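Local coordinates for protein diacylglycerol lipase (Aspergillus oryzae, PDB 5XK2) that probably hydrolyses mono- and diacylglycerols as a class 3 lipase of the alpha/beta-hydrolase fold, captured here in a closed conformation, at residues A[95-98]-A[102-105]; A[210-213]-A[217-220]. All coordinates share one frame; numbering follows the deposited sequence.

Contact 1 (A[95-98]-A[102-105]); sequences RNWV and TFPQ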
loop_
_atom_site.group_PDB
_atom_site.type_symbol
_atom_site.label_atom_id
_atom_site.label_comp_id
_atom_site.label_asym_id
_atom_site.label_seq_id
_atom_site.Cartn_x
_atom_site.Cartn_y
_atom_site.Cartn_z
ATOM N N ARG A 95 0.434 3.003 -0.858
ATOM C CA ARG A 95 -0.855 3.676 -0.946
ATOM C C ARG A 95 -0.688 5.191 -0.774
ATOM O O ARG A 95 -1.312 5.959 -1.493
ATOM C CB ARG A 95 -1.864 3.098 0.068
ATOM C CG ARG A 95 -1.608 3.415 1.534
ATOM C CD ARG A 95 -2.700 2.813 2.428
ATOM N NE ARG A 95 -3.969 3.534 2.327
ATOM C CZ ARG A 95 -5.130 3.098 2.812
ATOM N NH1 ARG A 95 -5.202 1.935 3.449
ATOM N NH2 ARG A 95 -6.225 3.832 2.668
ATOM N N ASN A 96 0.181 5.634 0.125
ATOM C CA ASN A 96 0.370 7.070 0.297
ATOM C C ASN A 96 1.029 7.698 -0.922
ATOM O O ASN A 96 0.732 8.836 -1.294
ATOM C CB ASN A 96 1.183 7.356 1.556
ATOM C CG ASN A 96 0.360 7.186 2.826
ATOM O OD1 ASN A 96 -0.821 6.823 2.774
ATOM N ND2 ASN A 96 0.981 7.438 3.973
ATOM N N TRP A 97 1.912 6.939 -1.561
ATOM C CA TRP A 97 2.603 7.413 -2.750
ATOM C C TRP A 97 1.622 7.659 -3.905
ATOM O O TRP A 97 1.739 8.643 -4.636
ATOM C CB TRP A 97 3.668 6.390 -3.155
ATOM C CG TRP A 97 4.444 6.751 -4.353
ATOM C CD1 TRP A 97 5.129 7.904 -4.565
ATOM C CD2 TRP A 97 4.652 5.936 -5.519
ATOM N NE1 TRP A 97 5.741 7.870 -5.794
ATOM C CE2 TRP A 97 5.463 6.673 -6.399
ATOM C CE3 TRP A 97 4.224 4.658 -5.903
ATOM C CZ2 TRP A 97 5.854 6.184 -7.647
ATOM C CZ3 TRP A 97 4.614 4.173 -7.145
ATOM C CH2 TRP A 97 5.420 4.933 -8.000
ATOM N N VAL A 98 0.665 6.749 -4.080
ATOM C CA VAL A 98 -0.249 6.860 -5.214
ATOM C C VAL A 98 -1.590 7.545 -4.942
ATOM O O VAL A 98 -2.287 7.889 -5.898
ATOM C CB VAL A 98 -0.568 5.456 -5.823
ATOM C CG1 VAL A 98 0.713 4.745 -6.241
ATOM C CG2 VAL A 98 -1.374 4.602 -4.853
ATOM N N THR A 102 -1.318 12.076 -8.565
ATOM C CA THR A 102 -0.649 13.173 -9.262
ATOM C C THR A 102 0.850 13.079 -9.004
ATOM O O THR A 102 1.267 12.767 -7.893
ATOM C CB THR A 102 -1.186 14.559 -8.812
ATOM O OG1 THR A 102 -0.448 15.598 -9.460
ATOM C CG2 THR A 102 -1.066 14.735 -7.313
ATOM N N PHE A 103 1.652 13.319 -10.038
ATOM C CA PHE A 103 3.107 13.186 -9.933
ATOM C C PHE A 103 3.775 14.355 -10.658
ATOM O O PHE A 103 4.288 14.199 -11.767
ATOM C CB PHE A 103 3.589 11.856 -10.538
ATOM C CG PHE A 103 3.050 10.618 -9.836
ATOM C CD1 PHE A 103 3.688 10.096 -8.720
ATOM C CD2 PHE A 103 1.924 9.981 -10.315
ATOM C CE1 PHE A 103 3.192 8.952 -8.084
ATOM C CE2 PHE A 103 1.425 8.843 -9.683
ATOM C CZ PHE A 103 2.071 8.331 -8.576
ATOM N N PRO A 104 3.744 15.546 -10.047
ATOM C CA PRO A 104 4.306 16.730 -10.708
ATOM C C PRO A 104 5.798 16.624 -10.971
ATOM O O PRO A 104 6.530 15.987 -10.202
ATOM C CB PRO A 104 4.018 17.857 -9.716
ATOM C CG PRO A 104 3.839 17.179 -8.406
ATOM C CD PRO A 104 3.201 15.858 -8.715
ATOM N N GLN A 105 6.227 17.286 -12.050
ATOM C CA GLN A 105 7.626 17.331 -12.463
ATOM C C GLN A 105 8.295 18.618 -11.999
ATOM O O GLN A 105 7.628 19.630 -11.762
ATOM C CB GLN A 105 7.751 17.209 -13.981
ATOM C CG GLN A 105 7.238 15.870 -14.491
ATOM C CD GLN A 105 7.504 15.668 -15.946
ATOM O OE1 GLN A 105 7.660 16.628 -16.696
ATOM N NE2 GLN A 105 7.557 14.411 -16.367
HETATM O O HOH W 1 0.332 10.568 -6.242
#
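Phe103 pushes one corner of its ring against the indole of Trp97, and this edge-to-face pair is the tight part of the contact. The corner is CE1, and Phe103 CE1 lies 3.6 Å from both Trp97 NE1 and Trp97 CE2. It stands over one face of the indole, displaced toward the rim of the ring system. The two planes are inclined at 64°, and the centroids of the Phe103 ring and the five-membered ring of Trp97 are 5.2 Å apart, as in a T-shaped stack. Relative to the phenyl ring, Trp97 NE1 lies at the edge, near its plane. With Trp97 CG anti to the backbone N (chi1 180°), the indole lies beside its own carbonyl carbon and reaches the phenyl ring, which the rotation of Phe103 (chi1 -62°) leaves beside its own backbone N. Helix 94-98 probably corresponds to the lid helix of filamentous fungal lipases, consistent with the closed state of this structure. Trp97 itself lies near, without touching, the presumed Ser-His-Asp triad, and its indole also meets the ring of Phe120. Val98 packs more slackly: its CG1 comes no nearer than 4.5 Å to Phe103 CZ, and its other company includes Phe265 of the second subunit. The polar side is looser and is bridged by one water. It donates hydrogen bonds to Trp97 O and to Thr102 O, each 2.9 Å from the water oxygen, and so ties the end of helix 94-98 to the loop that follows, with no direct hydrogen bond between the two segments. This water also sits over a face of the Phe103 ring, 3.6 Å above its plane and toward its rim. Thr102 is exposed, and its CB points away from the helix.

Contact 2 (A[210-213]-A[217-220]); sequences KLPL and GYVH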
loop_
_atom_site.group_PDB
_atom_site.type_symbol
_atom_site.label_atom_id
_atom_site.label_comp_id
_atom_site.label_asym_id
_atom_site.label_seq_id
_atom_site.Cartn_x
_atom_site.Cartn_y
_atom_site.Cartn_z
ATOM N N LYS A 210 5.548 0.702 -13.531
ATOM C CA LYS A 210 4.640 1.312 -14.493
ATOM C C LYS A 210 4.160 2.698 -14.079
ATOM O O LYS A 210 3.334 3.297 -14.772
ATOM C CB LYS A 210 3.427 0.411 -14.716
ATOM C CG LYS A 210 3.802 -0.912 -15.292
ATOM C CD LYS A 210 2.581 -1.807 -15.402
ATOM C CE LYS A 210 3.004 -3.220 -15.461
ATOM N NZ LYS A 210 1.821 -4.090 -15.630
ATOM N N LEU A 211 4.659 3.184 -12.946
ATOM C CA LEU A 211 4.270 4.494 -12.412
ATOM C C LEU A 211 5.483 5.385 -12.224
ATOM O O LEU A 211 6.577 4.899 -11.956
ATOM C CB LEU A 211 3.549 4.343 -11.075
ATOM C CG LEU A 211 2.217 3.596 -11.127
ATOM C CD1 LEU A 211 1.692 3.456 -9.716
ATOM C CD2 LEU A 211 1.230 4.332 -12.024
ATOM N N PRO A 212 5.321 6.704 -12.407
ATOM C CA PRO A 212 4.159 7.391 -12.977
ATOM C C PRO A 212 3.940 6.994 -14.429
ATOM O O PRO A 212 4.814 6.363 -15.064
ATOM C CB PRO A 212 4.541 8.884 -12.880
ATOM C CG PRO A 212 5.650 8.947 -11.908
ATOM C CD PRO A 212 6.380 7.643 -11.995
ATOM N N LEU A 213 2.769 7.346 -14.943
ATOM C CA LEU A 213 2.351 6.940 -16.278
ATOM C C LEU A 213 3.121 7.613 -17.402
ATOM O O LEU A 213 3.616 8.746 -17.271
ATOM C CB LEU A 213 0.868 7.240 -16.480
ATOM C CG LEU A 213 -0.130 6.618 -15.509
ATOM C CD1 LEU A 213 -1.538 7.023 -15.918
ATOM C CD2 LEU A 213 0.009 5.119 -15.535
ATOM N N GLY A 217 3.952 12.134 -18.794
ATOM C CA GLY A 217 5.182 12.711 -19.318
ATOM C C GLY A 217 6.468 12.074 -18.828
ATOM O O GLY A 217 7.533 12.688 -18.880
ATOM N N TYR A 218 6.376 10.841 -18.339
ATOM C CA TYR A 218 7.559 10.136 -17.862
ATOM C C TYR A 218 7.925 8.992 -18.784
ATOM O O TYR A 218 7.054 8.389 -19.425
ATOM C CB TYR A 218 7.327 9.572 -16.463
ATOM C CG TYR A 218 7.189 10.624 -15.396
ATOM C CD1 TYR A 218 8.306 11.085 -14.720
ATOM C CD2 TYR A 218 5.946 11.141 -15.057
ATOM C CE1 TYR A 218 8.193 12.051 -13.722
ATOM C CE2 TYR A 218 5.817 12.106 -14.055
ATOM C CZ TYR A 218 6.951 12.542 -13.395
ATOM O OH TYR A 218 6.851 13.482 -12.399
ATOM N N VAL A 219 9.216 8.700 -18.860
ATOM C CA VAL A 219 9.684 7.513 -19.555
ATOM C C VAL A 219 10.709 6.834 -18.653
ATOM O O VAL A 219 10.962 7.314 -17.557
ATOM C CB VAL A 219 10.278 7.853 -20.937
ATOM C CG1 VAL A 219 9.217 8.503 -21.805
ATOM C CG2 VAL A 219 11.441 8.758 -20.784
ATOM N N HIS A 220 11.274 5.706 -19.079
ATOM C CA HIS A 220 12.264 5.012 -18.243
ATOM C C HIS A 220 13.673 5.200 -18.767
ATOM O O HIS A 220 13.899 5.346 -19.976
ATOM C CB HIS A 220 11.991 3.492 -18.187
ATOM C CG HIS A 220 11.202 3.032 -17.006
ATOM N ND1 HIS A 220 11.632 3.216 -15.706
ATOM C CD2 HIS A 220 10.052 2.316 -16.923
ATOM C CE1 HIS A 220 10.764 2.672 -14.875
ATOM N NE2 HIS A 220 9.797 2.106 -15.587
#
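Tyr218 lays one face of its ring against Pro212. Tyr218 CB begins close to the backbone of the facing chain, 3.9 Å from Leu213 O, a carbonyl oxygen that lies near the ring plane at the edge. With Tyr218 CG anti to the carbonyl carbon (chi1 -68°), the ring is carried over the proline, face against it. Tyr218 CG is the first ring atom over it, and Tyr218 CD2 makes the closest approach, 3.4 Å from Pro212 CB. Further out, Tyr218 CE2 is still only 3.7 Å from Pro212 CB, while Tyr218 CZ has passed on to Pro212 CG at 4.1 Å. Pro212 CG makes the CH-pi contact, 3.9 Å from the centroid of the Tyr218 ring and 15° off its normal. At the tip, Tyr218 OH is hydrogen-bonded to Phe103 O, on the chain after helix 94-98. The peptide bond before Pro212 is cis, and the proline presents its CB and CG to the ring. Both segments belong to the long loop between strands 198-203 and 224-227 of the central sheet, with three residues between them. Gly217 suits its position because its positive phi, 89°, would jam a side chain against the preceding carbonyl oxygen. No hydrogen bond joins the two segments; Pro212 O instead receives one from Arg182 NH1, and His220 NE2 is bonded to Pro209 O. Cohesion between the segments therefore comes from dispersion and CH-pi contact, while polar groups at the margins tie them to neighbouring parts of the chain.

The two contacts come in series along the chain: contact 1 closes at residue 105, and contact 2 opens about a hundred residues later, beyond strand 198-203. Their centres lie only about 12 Å apart, on the same side of the molecule. Contact 1 lies around helix 94-98, the probable lid, and contact 2 in the loop before strand 224-227. Besides the tyrosine hydroxyl, a weak hydrogen bond from Gln105 NE2 to Gly217 O joins them, and Leu211 packs on Trp97 and Val98. The putative lid region is therefore packed against that loop in the closed state, and Leu263 of the second subunit packs against both contacts.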